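Side-chain contacts in DNA gyrase, B subunit, truncated (PDB 3CWV), which probably catalyses the ATP-dependent breakage, passage and rejoining of double-stranded DNA, as the B subunit of a type II topoisomerase: residues Phe232-Asp235 against Gly236-Val239; Val263-Gly266 against Ala267-Gly271; Val272-Ala275 against Leu276-Ala279; Lys334-Gln337 against Pro338-Glu342. All coordinates share one frame; numbering follows the deposited sequence.

Interaction 1: residues Phe232-Asp235 against Gly236-Val239; sequences FTWD and GLRV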
ATOM      1  N   PHE A 232      -4.908  -1.761 -16.372  1.00 32.40           N
ATOM      2  CA  PHE A 232      -4.559  -2.875 -17.262  1.00 33.12           C
ATOM      3  C   PHE A 232      -3.387  -3.677 -16.715  1.00 33.47           C
ATOM      4  O   PHE A 232      -2.740  -3.258 -15.760  1.00 31.67           O
ATOM      5  CB  PHE A 232      -4.246  -2.365 -18.675  1.00 31.55           C
ATOM      6  CG  PHE A 232      -3.002  -1.514 -18.762  1.00 32.60           C
ATOM      7  CD1 PHE A 232      -1.812  -2.052 -19.235  1.00 33.40           C
ATOM      8  CD2 PHE A 232      -3.026  -0.183 -18.397  1.00 31.09           C
ATOM      9  CE1 PHE A 232      -0.670  -1.280 -19.304  1.00 34.01           C
ATOM     10  CE2 PHE A 232      -1.893   0.595 -18.482  1.00 34.38           C
ATOM     11  CZ  PHE A 232      -0.713   0.043 -18.932  1.00 35.17           C
ATOM     12  N   THR A 233      -3.124  -4.829 -17.325  1.00 34.33           N
ATOM     13  CA  THR A 233      -2.055  -5.719 -16.879  1.00 34.31           C
ATOM     14  C   THR A 233      -1.080  -5.971 -18.034  1.00 34.58           C
ATOM     15  O   THR A 233      -1.489  -6.155 -19.191  1.00 34.05           O
ATOM     16  CB  THR A 233      -2.629  -7.021 -16.308  1.00 36.12           C
ATOM     17  OG1 THR A 233      -3.428  -6.712 -15.156  1.00 41.01           O
ATOM     18  CG2 THR A 233      -1.524  -7.988 -15.876  1.00 36.64           C
ATOM     19  N   TRP A 234       0.207  -5.910 -17.722  1.00 30.41           N
ATOM     20  CA  TRP A 234       1.256  -6.201 -18.695  1.00 31.43           C
ATOM     21  C   TRP A 234       2.267  -7.096 -18.039  1.00 31.78           C
ATOM     22  O   TRP A 234       2.788  -6.767 -16.964  1.00 29.88           O
ATOM     23  CB  TRP A 234       1.961  -4.933 -19.164  1.00 32.26           C
ATOM     24  CG  TRP A 234       3.174  -5.218 -20.007  1.00 34.78           C
ATOM     25  CD1 TRP A 234       3.187  -5.596 -21.332  1.00 35.47           C
ATOM     26  CD2 TRP A 234       4.551  -5.119 -19.608  1.00 35.47           C
ATOM     27  NE1 TRP A 234       4.481  -5.760 -21.763  1.00 31.49           N
ATOM     28  CE2 TRP A 234       5.340  -5.469 -20.734  1.00 37.18           C
ATOM     29  CE3 TRP A 234       5.196  -4.778 -18.411  1.00 35.42           C
ATOM     30  CZ2 TRP A 234       6.748  -5.486 -20.694  1.00 34.10           C
ATOM     31  CZ3 TRP A 234       6.599  -4.788 -18.372  1.00 34.89           C
ATOM     32  CH2 TRP A 234       7.357  -5.134 -19.510  1.00 36.69           C
ATOM     33  N   ASP A 235       2.530  -8.242 -18.671  1.00 28.72           N
ATOM     34  CA  ASP A 235       3.500  -9.180 -18.167  1.00 29.65           C
ATOM     35  C   ASP A 235       3.330  -9.443 -16.665  1.00 30.72           C
ATOM     36  O   ASP A 235       4.314  -9.454 -15.935  1.00 30.06           O
ATOM     37  CB  ASP A 235       4.929  -8.670 -18.445  1.00 28.70           C
ATOM     38  CG  ASP A 235       5.901  -9.796 -18.616  1.00 39.25           C
ATOM     39  OD1 ASP A 235       5.499 -10.814 -19.235  1.00 45.17           O
ATOM     40  OD2 ASP A 235       7.046  -9.686 -18.127  1.00 39.67           O
ATOM     41  N   GLY A 236       2.089  -9.653 -16.213  1.00 30.86           N
ATOM     42  CA  GLY A 236       1.825  -9.991 -14.812  1.00 30.17           C
ATOM     43  C   GLY A 236       1.739  -8.807 -13.850  1.00 30.62           C
ATOM     44  O   GLY A 236       1.519  -8.997 -12.643  1.00 28.63           O
ATOM     45  N   LEU A 237       1.899  -7.599 -14.396  1.00 27.24           N
ATOM     46  CA  LEU A 237       1.981  -6.354 -13.631  1.00 28.27           C
ATOM     47  C   LEU A 237       0.727  -5.537 -13.882  1.00 29.45           C
ATOM     48  O   LEU A 237       0.417  -5.237 -15.036  1.00 31.36           O
ATOM     49  CB  LEU A 237       3.184  -5.522 -14.104  1.00 25.90           C
ATOM     50  CG  LEU A 237       4.592  -6.078 -13.864  1.00 29.13           C
ATOM     51  CD1 LEU A 237       5.617  -5.018 -14.149  1.00 33.40           C
ATOM     52  CD2 LEU A 237       4.741  -6.570 -12.436  1.00 33.95           C
ATOM     53  N   ARG A 238       0.033  -5.136 -12.816  1.00 26.27           N
ATOM     54  CA  ARG A 238      -1.138  -4.292 -12.957  1.00 27.07           C
ATOM     55  C   ARG A 238      -0.788  -2.818 -12.869  1.00 27.92           C
ATOM     56  O   ARG A 238      -0.077  -2.383 -11.970  1.00 29.99           O
ATOM     57  CB  ARG A 238      -2.194  -4.649 -11.917  1.00 25.32           C
ATOM     58  CG  ARG A 238      -3.452  -3.807 -12.041  1.00 28.29           C
ATOM     59  CD  ARG A 238      -4.388  -4.086 -10.857  1.00 34.77           C
ATOM     60  NE  ARG A 238      -5.737  -3.565 -11.071  1.00 39.13           N
ATOM     61  CZ  ARG A 238      -6.723  -3.650 -10.174  1.00 43.31           C
ATOM     62  NH1 ARG A 238      -6.511  -4.220  -8.987  1.00 37.96           N
ATOM     63  NH2 ARG A 238      -7.919  -3.151 -10.457  1.00 36.86           N
ATOM     64  N   VAL A 239      -1.289  -2.040 -13.813  1.00 26.58           N
ATOM     65  CA  VAL A 239      -1.023  -0.613 -13.823  1.00 28.32           C
ATOM     66  C   VAL A 239      -2.371   0.069 -13.688  1.00 29.87           C
ATOM     67  O   VAL A 239      -3.285  -0.233 -14.448  1.00 27.87           O
ATOM     68  CB  VAL A 239      -0.341  -0.193 -15.120  1.00 29.45           C
ATOM     69  CG1 VAL A 239      -0.157   1.331 -15.180  1.00 32.43           C
ATOM     70  CG2 VAL A 239       1.009  -0.918 -15.270  1.00 31.35           C
TER
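Phe232 pairs with Val239, and Trp234 with Leu237, as the two hydrogen-bonded antiparallel pairs of a tight hairpin. Four backbone bonds hold it. Those of the Phe232 pair are nearly straight, with Val239 N 2.7 Å from Phe232 O. At the turn, Leu237 N also bonds to Trp234 O, at 2.8 Å, but stands well above that carbonyl plane, 55° out of it. Between the pairs, Thr233 CA makes a CA-H...O contact of 3.1 Å with Leu237 O.

Apolar contacts line the face that carries Phe232, Trp234, Leu237 and Val239. The Phe232 ring leans across to the partner strand, CG lying between the backbone N and the carbonyl carbon (chi1 66°), and Val239 CB sits over one ring face as a CH-pi contact, 4.1 Å from the centroid. With only an alanine at Phe232, Val239 would probably lose its aromatic cover and a gap would open against Leu336 of helix 328-345. Trp234 CE3 meets Leu237 CD1 more loosely, at 4.3 Å, while Asp235 CB lies over the centre of the indole.

On the other face, Thr233 OG1 nears Arg238 CB, and the extended arginine carries NH2 to a salt bridge with Asp231.

Asp235 and Gly236, both at positive phi, form the corners of a type I' turn, the classic closure of a two-residue beta hairpin, here at the edge of the five-stranded sheet in the S5-like domain.

Interaction 2: residues Val263-Gly266 against Ala267-Gly271; sequences VRHG and AHVKG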
ATOM      1  N   VAL A 263       8.741   8.176  -4.492  1.00 30.82           N
ATOM      2  CA  VAL A 263       8.777   9.645  -4.523  1.00 33.34           C
ATOM      3  C   VAL A 263       9.558  10.261  -5.686  1.00 33.73           C
ATOM      4  O   VAL A 263       9.382  11.449  -5.966  1.00 35.70           O
ATOM      5  CB  VAL A 263       9.243  10.292  -3.175  1.00 33.05           C
ATOM      6  CG1 VAL A 263       8.331   9.878  -2.033  1.00 35.42           C
ATOM      7  CG2 VAL A 263      10.705   9.925  -2.854  1.00 35.55           C
ATOM      8  N   ARG A 264      10.417   9.483  -6.358  1.00 31.23           N
ATOM      9  CA  ARG A 264      11.083   9.967  -7.581  1.00 32.15           C
ATOM     10  C   ARG A 264      10.609   9.216  -8.835  1.00 31.00           C
ATOM     11  O   ARG A 264      11.286   9.174  -9.870  1.00 29.49           O
ATOM     12  CB  ARG A 264      12.617   9.963  -7.437  1.00 31.02           C
ATOM     13  CG  ARG A 264      13.106  10.905  -6.317  1.00 33.21           C
ATOM     14  CD  ARG A 264      14.656  10.997  -6.236  1.00 34.85           C
ATOM     15  NE  ARG A 264      15.237   9.770  -5.699  1.00 37.49           N
ATOM     16  CZ  ARG A 264      15.854   8.847  -6.432  1.00 34.86           C
ATOM     17  NH1 ARG A 264      16.348   7.760  -5.853  1.00 35.16           N
ATOM     18  NH2 ARG A 264      16.010   9.020  -7.735  1.00 35.23           N
ATOM     19  N   HIS A 265       9.424   8.634  -8.727  1.00 29.23           N
ATOM     20  CA  HIS A 265       8.685   8.164  -9.901  1.00 28.81           C
ATOM     21  C   HIS A 265       9.440   7.063 -10.628  1.00 28.49           C
ATOM     22  O   HIS A 265       9.779   6.068 -10.004  1.00 30.50           O
ATOM     23  CB  HIS A 265       8.244   9.355 -10.778  1.00 30.92           C
ATOM     24  CG  HIS A 265       7.507  10.403 -10.002  1.00 31.05           C
ATOM     25  ND1 HIS A 265       6.385  10.109  -9.257  1.00 26.61           N
ATOM     26  CD2 HIS A 265       7.761  11.721  -9.799  1.00 31.61           C
ATOM     27  CE1 HIS A 265       5.966  11.205  -8.641  1.00 32.00           C
ATOM     28  NE2 HIS A 265       6.782  12.199  -8.956  1.00 26.74           N
ATOM     29  N   GLY A 266       9.694   7.204 -11.920  1.00 28.64           N
ATOM     30  CA  GLY A 266      10.322   6.125 -12.665  1.00 30.08           C
ATOM     31  C   GLY A 266       9.487   5.632 -13.828  1.00 32.16           C
ATOM     32  O   GLY A 266       8.637   6.354 -14.354  1.00 31.10           O
ATOM     33  N   ALA A 267       9.712   4.379 -14.205  1.00 31.54           N
ATOM     34  CA  ALA A 267       9.227   3.850 -15.477  1.00 30.54           C
ATOM     35  C   ALA A 267       7.698   3.815 -15.596  1.00 30.64           C
ATOM     36  O   ALA A 267       7.166   4.025 -16.682  1.00 30.10           O
ATOM     37  CB  ALA A 267       9.807   2.452 -15.711  1.00 29.58           C
ATOM     38  N   HIS A 268       7.008   3.542 -14.485  1.00 27.52           N
ATOM     39  CA  HIS A 268       5.544   3.509 -14.478  1.00 29.00           C
ATOM     40  C   HIS A 268       4.986   4.904 -14.806  1.00 30.92           C
ATOM     41  O   HIS A 268       4.117   5.057 -15.673  1.00 31.27           O
ATOM     42  CB  HIS A 268       4.986   2.966 -13.136  1.00 27.80           C
ATOM     43  CG  HIS A 268       5.570   3.616 -11.910  1.00 26.19           C
ATOM     44  ND1 HIS A 268       4.905   3.665 -10.702  1.00 28.78           N
ATOM     45  CD2 HIS A 268       6.763   4.225 -11.704  1.00 21.04           C
ATOM     46  CE1 HIS A 268       5.664   4.269  -9.801  1.00 21.79           C
ATOM     47  NE2 HIS A 268       6.797   4.614 -10.384  1.00 29.56           N
ATOM     48  N   VAL A 269       5.545   5.922 -14.164  1.00 30.26           N
ATOM     49  CA  VAL A 269       5.120   7.293 -14.372  1.00 31.24           C
ATOM     50  C   VAL A 269       5.515   7.789 -15.768  1.00 34.47           C
ATOM     51  O   VAL A 269       4.685   8.363 -16.486  1.00 34.41           O
ATOM     52  CB  VAL A 269       5.699   8.185 -13.273  1.00 32.31           C
ATOM     53  CG1 VAL A 269       5.569   9.684 -13.602  1.00 31.19           C
ATOM     54  CG2 VAL A 269       5.050   7.842 -11.915  1.00 25.12           C
ATOM     55  N   LYS A 270       6.774   7.567 -16.166  1.00 32.68           N
ATOM     56  CA  LYS A 270       7.222   8.013 -17.476  1.00 33.21           C
ATOM     57  C   LYS A 270       6.424   7.401 -18.624  1.00 32.23           C
ATOM     58  O   LYS A 270       6.174   8.066 -19.616  1.00 33.14           O
ATOM     59  CB  LYS A 270       8.721   7.761 -17.671  1.00 33.90           C
ATOM     60  CG  LYS A 270       9.588   8.929 -17.194  1.00 42.54           C
ATOM     61  CD  LYS A 270       9.958   9.886 -18.330  1.00 52.86           C
ATOM     62  CE  LYS A 270      10.924   9.214 -19.309  1.00 60.10           C
ATOM     63  NZ  LYS A 270      11.789  10.182 -20.060  1.00 60.93           N
ATOM     64  N   GLY A 271       6.014   6.149 -18.499  1.00 31.50           N
ATOM     65  CA  GLY A 271       5.117   5.571 -19.498  1.00 30.89           C
ATOM     66  C   GLY A 271       3.863   6.425 -19.690  1.00 34.59           C
ATOM     67  O   GLY A 271       3.401   6.652 -20.830  1.00 32.48           O
TER
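His268 reaches back along the chain to His265 because its CG stands between the backbone N and the carbonyl carbon (chi1 50°), turning the ring toward the residues before the helix. NE2 then donates a weak bond of 3.3 Å to His265 O, which lies at the ring edge and in its plane. His265 CG is beside its own N (chi1 -52°), and the side chain crosses that of Val269 at a slant: CB touches Val269 CG2 at 3.7 Å. The same methyl also covers one face of the His268 ring, 3.9 Å above its centre, so Val269 is wedged between the two histidines.

Gly266 is the N-cap. Its carbonyl O takes the N-H of Lys270 at 2.9 Å in a nearly straight bond, starting the helical ladder, and Lys270 CB rests 3.6 Å from that same oxygen. At a phi of 121° a side chain here would jam against the preceding carbonyl, which calls for glycine.

Around the cap, His265 ND1 hydrogen-bonds to Ser255 OG of strand 252-257. Val269 and His268 pack on strands 252-257 and 300-307, whereas Ala267 and Lys270 border Glu329 of helix 328-345.

Interaction 3: residues Val272-Ala275 against Leu276-Ala279; sequences VTQA and LRGA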
ATOM      1  N   VAL A 272       3.309   6.901 -18.579  1.00 33.24           N
ATOM      2  CA  VAL A 272       2.057   7.647 -18.604  1.00 33.03           C
ATOM      3  C   VAL A 272       2.283   9.034 -19.171  1.00 32.37           C
ATOM      4  O   VAL A 272       1.546   9.471 -20.033  1.00 34.85           O
ATOM      5  CB  VAL A 272       1.366   7.728 -17.209  1.00 33.44           C
ATOM      6  CG1 VAL A 272       0.085   8.640 -17.265  1.00 30.72           C
ATOM      7  CG2 VAL A 272       0.985   6.320 -16.711  1.00 29.64           C
ATOM      8  N   THR A 273       3.295   9.736 -18.685  1.00 33.92           N
ATOM      9  CA  THR A 273       3.479  11.105 -19.103  1.00 35.44           C
ATOM     10  C   THR A 273       3.916  11.164 -20.569  1.00 37.41           C
ATOM     11  O   THR A 273       3.505  12.066 -21.306  1.00 36.75           O
ATOM     12  CB  THR A 273       4.481  11.848 -18.227  1.00 36.74           C
ATOM     13  OG1 THR A 273       5.764  11.229 -18.351  1.00 36.62           O
ATOM     14  CG2 THR A 273       4.038  11.829 -16.760  1.00 36.58           C
ATOM     15  N   GLN A 274       4.712  10.189 -21.001  1.00 36.21           N
ATOM     16  CA  GLN A 274       5.125  10.130 -22.398  1.00 37.21           C
ATOM     17  C   GLN A 274       3.942   9.861 -23.312  1.00 36.18           C
ATOM     18  O   GLN A 274       3.837  10.454 -24.400  1.00 35.78           O
ATOM     19  CB  GLN A 274       6.245   9.100 -22.609  1.00 37.71           C
ATOM     20  CG  GLN A 274       7.605   9.578 -22.037  1.00 41.12           C
ATOM     21  CD  GLN A 274       8.137  10.844 -22.733  1.00 46.48           C
ATOM     22  OE1 GLN A 274       8.096  11.951 -22.180  1.00 44.55           O
ATOM     23  NE2 GLN A 274       8.616  10.676 -23.961  1.00 47.88           N
ATOM     24  N   ALA A 275       3.051   8.975 -22.874  1.00 34.81           N
ATOM     25  CA  ALA A 275       1.831   8.669 -23.618  1.00 35.69           C
ATOM     26  C   ALA A 275       0.925   9.901 -23.752  1.00 35.78           C
ATOM     27  O   ALA A 275       0.383  10.152 -24.825  1.00 35.19           O
ATOM     28  CB  ALA A 275       1.077   7.508 -22.955  1.00 34.87           C
ATOM     29  N   LEU A 276       0.784  10.673 -22.670  1.00 36.62           N
ATOM     30  CA  LEU A 276      -0.082  11.865 -22.671  1.00 37.66           C
ATOM     31  C   LEU A 276       0.514  13.023 -23.485  1.00 41.44           C
ATOM     32  O   LEU A 276      -0.170  13.623 -24.330  1.00 41.68           O
ATOM     33  CB  LEU A 276      -0.364  12.341 -21.239  1.00 36.73           C
ATOM     34  CG  LEU A 276      -1.256  13.581 -21.037  1.00 35.76           C
ATOM     35  CD1 LEU A 276      -2.606  13.473 -21.755  1.00 35.25           C
ATOM     36  CD2 LEU A 276      -1.462  13.857 -19.570  1.00 35.31           C
ATOM     37  N   ARG A 277       1.775  13.346 -23.221  1.00 40.82           N
ATOM     38  CA  ARG A 277       2.482  14.373 -23.985  1.00 43.14           C
ATOM     39  C   ARG A 277       2.477  14.064 -25.479  1.00 44.18           C
ATOM     40  O   ARG A 277       2.419  14.979 -26.302  1.00 44.34           O
ATOM     41  CB  ARG A 277       3.921  14.504 -23.498  1.00 43.28           C
ATOM     42  CG  ARG A 277       4.074  15.230 -22.182  1.00 43.27           C
ATOM     43  CD  ARG A 277       5.546  15.356 -21.839  1.00 47.62           C
ATOM     44  NE  ARG A 277       6.243  16.101 -22.885  1.00 52.26           N
ATOM     45  CZ  ARG A 277       7.563  16.174 -23.016  1.00 54.40           C
ATOM     46  NH1 ARG A 277       8.354  15.547 -22.158  1.00 53.72           N
ATOM     47  NH2 ARG A 277       8.090  16.878 -24.012  1.00 53.10           N
ATOM     48  N   GLY A 278       2.529  12.774 -25.808  1.00 43.01           N
ATOM     49  CA  GLY A 278       2.505  12.291 -27.175  1.00 44.51           C
ATOM     50  C   GLY A 278       1.138  12.327 -27.842  1.00 47.23           C
ATOM     51  O   GLY A 278       1.037  12.527 -29.062  1.00 44.99           O
ATOM     52  N   ALA A 279       0.091  12.095 -27.050  1.00 45.14           N
ATOM     53  CA  ALA A 279      -1.275  12.174 -27.528  1.00 44.86           C
ATOM     54  C   ALA A 279      -1.590  13.626 -27.851  1.00 45.03           C
ATOM     55  O   ALA A 279      -2.175  13.913 -28.887  1.00 47.02           O
ATOM     56  CB  ALA A 279      -2.247  11.630 -26.483  1.00 43.17           C
TER
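Leu276, Arg277, Gly278 and Ala279 each give their N-H to the carbonyl four residues earlier, from Val272, Thr273, Gln274 and Ala275 in turn, two successive turns of one alpha helix. Arg277 N to Thr273 O is the straightest, 2.9 Å with 167° at the hydrogen. The last two bonds are more bent, and Gly278 N lies above the carbonyl plane of Gln274 rather than on a lone pair. A CB on Gly278 would fall only 2.9 Å from Gln274 O, a clash that the glycine avoids. The neighbouring Ala279 CB does sit beside a carbonyl, 3.4 Å from Ala275 O.

Among the side chains, Arg277 and Gln274 run alongside each other, pointing the same way. Arg277 leaves the helix with CG beside its backbone N (chi1 -75°), which lays CG against Thr273 O at 3.3 Å before the chain bends at chi3. Gln274 bends at chi2 and brings OE1 to 3.6 Å from Arg277 NH1, with the amide and guanidinium planes almost perpendicular, 84° apart; this is a loose polar approach. The firmer hold on the guanidinium comes from outside: NH2 bonds to Arg288 O, and NE weakly to Phe291 O. Leu276 turns to another side, onto Trp293, Val296 and Leu243.

The chemistry is thus divided around the helix. Leucine and the small alanines go to buried packing, while the positive end of Arg277 is met by backbone carbonyl dipoles and the nearby amide oxygen. Such neutral acceptors would be expected to stabilise its charge without cancelling it.

Interaction 4: residues Lys334-Gln337 against Pro338-Glu342; sequences KQLQ and PLFIE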
ATOM      1  N   LYS A 334       2.834   2.450 -25.074  1.00 36.61           N
ATOM      2  CA  LYS A 334       2.143   1.821 -26.194  1.00 39.02           C
ATOM      3  C   LYS A 334       0.686   1.518 -25.903  1.00 37.22           C
ATOM      4  O   LYS A 334      -0.169   1.683 -26.778  1.00 36.99           O
ATOM      5  CB  LYS A 334       2.851   0.535 -26.642  1.00 38.50           C
ATOM      6  CG  LYS A 334       4.100   0.797 -27.452  1.00 46.69           C
ATOM      7  CD  LYS A 334       4.985  -0.441 -27.563  1.00 55.75           C
ATOM      8  CE  LYS A 334       6.322  -0.079 -28.201  1.00 57.43           C
ATOM      9  NZ  LYS A 334       7.081  -1.303 -28.547  1.00 60.76           N
ATOM     10  N   GLN A 335       0.400   1.059 -24.690  1.00 33.97           N
ATOM     11  CA  GLN A 335      -0.973   0.805 -24.287  1.00 33.03           C
ATOM     12  C   GLN A 335      -1.780   2.102 -24.204  1.00 33.57           C
ATOM     13  O   GLN A 335      -2.932   2.151 -24.644  1.00 34.67           O
ATOM     14  CB  GLN A 335      -1.014   0.112 -22.917  1.00 34.25           C
ATOM     15  CG  GLN A 335      -2.424  -0.235 -22.409  1.00 33.86           C
ATOM     16  CD  GLN A 335      -2.952  -1.526 -22.994  1.00 40.93           C
ATOM     17  OE1 GLN A 335      -2.238  -2.231 -23.707  1.00 42.83           O
ATOM     18  NE2 GLN A 335      -4.198  -1.858 -22.672  1.00 39.66           N
ATOM     19  N   LEU A 336      -1.196   3.140 -23.619  1.00 30.60           N
ATOM     20  CA  LEU A 336      -1.999   4.301 -23.248  1.00 31.58           C
ATOM     21  C   LEU A 336      -2.076   5.397 -24.300  1.00 34.81           C
ATOM     22  O   LEU A 336      -3.066   6.130 -24.353  1.00 31.87           O
ATOM     23  CB  LEU A 336      -1.515   4.906 -21.939  1.00 31.56           C
ATOM     24  CG  LEU A 336      -1.588   3.999 -20.712  1.00 26.58           C
ATOM     25  CD1 LEU A 336      -1.265   4.844 -19.505  1.00 27.94           C
ATOM     26  CD2 LEU A 336      -2.978   3.369 -20.578  1.00 29.01           C
ATOM     27  N   GLN A 337      -1.034   5.532 -25.121  1.00 36.19           N
ATOM     28  CA  GLN A 337      -1.010   6.635 -26.092  1.00 38.83           C
ATOM     29  C   GLN A 337      -2.217   6.669 -27.041  1.00 39.18           C
ATOM     30  O   GLN A 337      -2.825   7.720 -27.190  1.00 40.23           O
ATOM     31  CB  GLN A 337       0.311   6.714 -26.855  1.00 39.78           C
ATOM     32  CG  GLN A 337       0.477   8.024 -27.607  1.00 41.43           C
ATOM     33  CD  GLN A 337       1.900   8.302 -27.984  1.00 44.50           C
ATOM     34  OE1 GLN A 337       2.750   8.506 -27.120  1.00 46.92           O
ATOM     35  NE2 GLN A 337       2.176   8.324 -29.282  1.00 40.22           N
ATOM     36  N   PRO A 338      -2.584   5.526 -27.657  1.00 39.65           N
ATOM     37  CA  PRO A 338      -3.781   5.513 -28.519  1.00 40.99           C
ATOM     38  C   PRO A 338      -5.110   5.678 -27.759  1.00 41.55           C
ATOM     39  O   PRO A 338      -6.065   6.238 -28.309  1.00 40.59           O
ATOM     40  CB  PRO A 338      -3.732   4.143 -29.202  1.00 41.64           C
ATOM     41  CG  PRO A 338      -2.761   3.324 -28.441  1.00 41.06           C
ATOM     42  CD  PRO A 338      -1.874   4.236 -27.661  1.00 40.55           C
ATOM     43  N   LEU A 339      -5.161   5.189 -26.520  1.00 37.19           N
ATOM     44  CA  LEU A 339      -6.322   5.397 -25.657  1.00 37.48           C
ATOM     45  C   LEU A 339      -6.504   6.853 -25.281  1.00 36.62           C
ATOM     46  O   LEU A 339      -7.629   7.331 -25.241  1.00 38.79           O
ATOM     47  CB  LEU A 339      -6.233   4.536 -24.394  1.00 37.75           C
ATOM     48  CG  LEU A 339      -6.264   3.011 -24.545  1.00 38.87           C
ATOM     49  CD1 LEU A 339      -6.145   2.327 -23.178  1.00 37.52           C
ATOM     50  CD2 LEU A 339      -7.517   2.516 -25.268  1.00 41.71           C
ATOM     51  N   PHE A 340      -5.403   7.555 -25.009  1.00 35.15           N
ATOM     52  CA  PHE A 340      -5.439   8.969 -24.694  1.00 35.50           C
ATOM     53  C   PHE A 340      -5.915   9.766 -25.927  1.00 38.81           C
ATOM     54  O   PHE A 340      -6.733  10.678 -25.788  1.00 38.27           O
ATOM     55  CB  PHE A 340      -4.053   9.486 -24.312  1.00 35.51           C
ATOM     56  CG  PHE A 340      -3.735   9.485 -22.813  1.00 35.19           C
ATOM     57  CD1 PHE A 340      -4.541  10.146 -21.896  1.00 30.90           C
ATOM     58  CD2 PHE A 340      -2.558   8.875 -22.351  1.00 32.40           C
ATOM     59  CE1 PHE A 340      -4.203  10.188 -20.535  1.00 35.52           C
ATOM     60  CE2 PHE A 340      -2.215   8.895 -21.017  1.00 33.11           C
ATOM     61  CZ  PHE A 340      -3.036   9.552 -20.091  1.00 33.46           C
ATOM     62  N   ILE A 341      -5.363   9.453 -27.107  1.00 39.49           N
ATOM     63  CA  ILE A 341      -5.773  10.085 -28.384  1.00 39.94           C
ATOM     64  C   ILE A 341      -7.301  10.019 -28.590  1.00 40.94           C
ATOM     65  O   ILE A 341      -7.956  11.049 -28.732  1.00 43.22           O
ATOM     66  CB  ILE A 341      -5.016   9.476 -29.608  1.00 39.63           C
ATOM     67  CG1 ILE A 341      -3.542   9.906 -29.585  1.00 39.22           C
ATOM     68  CG2 ILE A 341      -5.658   9.922 -30.945  1.00 38.08           C
ATOM     69  CD1 ILE A 341      -2.660   9.213 -30.610  1.00 39.65           C
ATOM     70  N   GLU A 342      -7.864   8.816 -28.584  1.00 40.37           N
ATOM     71  CA  GLU A 342      -9.298   8.650 -28.761  1.00 42.94           C
ATOM     72  C   GLU A 342     -10.100   9.320 -27.645  1.00 43.80           C
ATOM     73  O   GLU A 342     -11.040  10.076 -27.900  1.00 42.15           O
ATOM     74  CB  GLU A 342      -9.642   7.174 -28.838  1.00 41.11           C
ATOM     75  CG  GLU A 342     -11.139   6.880 -28.880  1.00 54.16           C
ATOM     76  CD  GLU A 342     -11.803   7.142 -30.248  1.00 62.82           C
ATOM     77  OE1 GLU A 342     -12.926   6.624 -30.465  1.00 65.82           O
ATOM     78  OE2 GLU A 342     -11.220   7.856 -31.102  1.00 65.99           O
TER
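Phe340 folds back on Leu336, one turn earlier in the helix, and touches it along one side of the ring. Its CB is flanked by two carbonyls, 3.5 Å from Leu336 O and a little farther from Gln337 O. CG stays near Leu336 O, and CD2 comes closer to that oxygen, at 3.4 Å. With chi1 at -93°, away from the usual staggered value, the ring slants past the turn so that CD2 and then CE2 skirt Leu336 CB, CD2 at 4.1 Å. Were this ring cut back to an alanine, the flank of Leu336 would probably lie uncovered and Phe230, whose ring meets it edge-to-face, would lose its aromatic partner.

Leu336 O is the acceptor for Phe340 N, 2.8 Å away, and Gln337 O takes Ile341 N; Ile341 CG1 presses on that second oxygen at 3.3 Å. Leu336 CD2 also meets Leu339 CD1, at 4.2 Å. The helix kinks at Pro338, which has no N-H to return to the turn before: its CD instead abuts Lys334 O at 3.2 Å.

The helix is packed on two elements. Leu336, Phe340 and Ile341 lie against Val272, Ala275 and Ala279 of helix 267-284, while Gln335, Leu336 and Leu339 cover Phe230 and Phe232 of strand 228-234.

Overall arrangement
The four interactions follow one another along the chain within the S5-like domain: hairpin, helix cap, helix middle, then a later helix. Interaction 2 covers the loop and first turn of helix 267-284, and interaction 3 its next turns; their centres are about 13 Å apart. Interaction 4, on helix 328-345, runs beside interaction 3 with centres about 8 Å apart, where Ala279 CB meets Phe340 CB at 3.5 Å. Interaction 1, at the sheet edge, is about 16 Å from interaction 4 by centres, yet Phe232 CE2 touches Leu336 CD2 at 3.6 Å. Interactions 1 and 2 do not touch. Leu336 thereby links both helices to the hairpin, joining helices and sheet into one layered alpha/beta core.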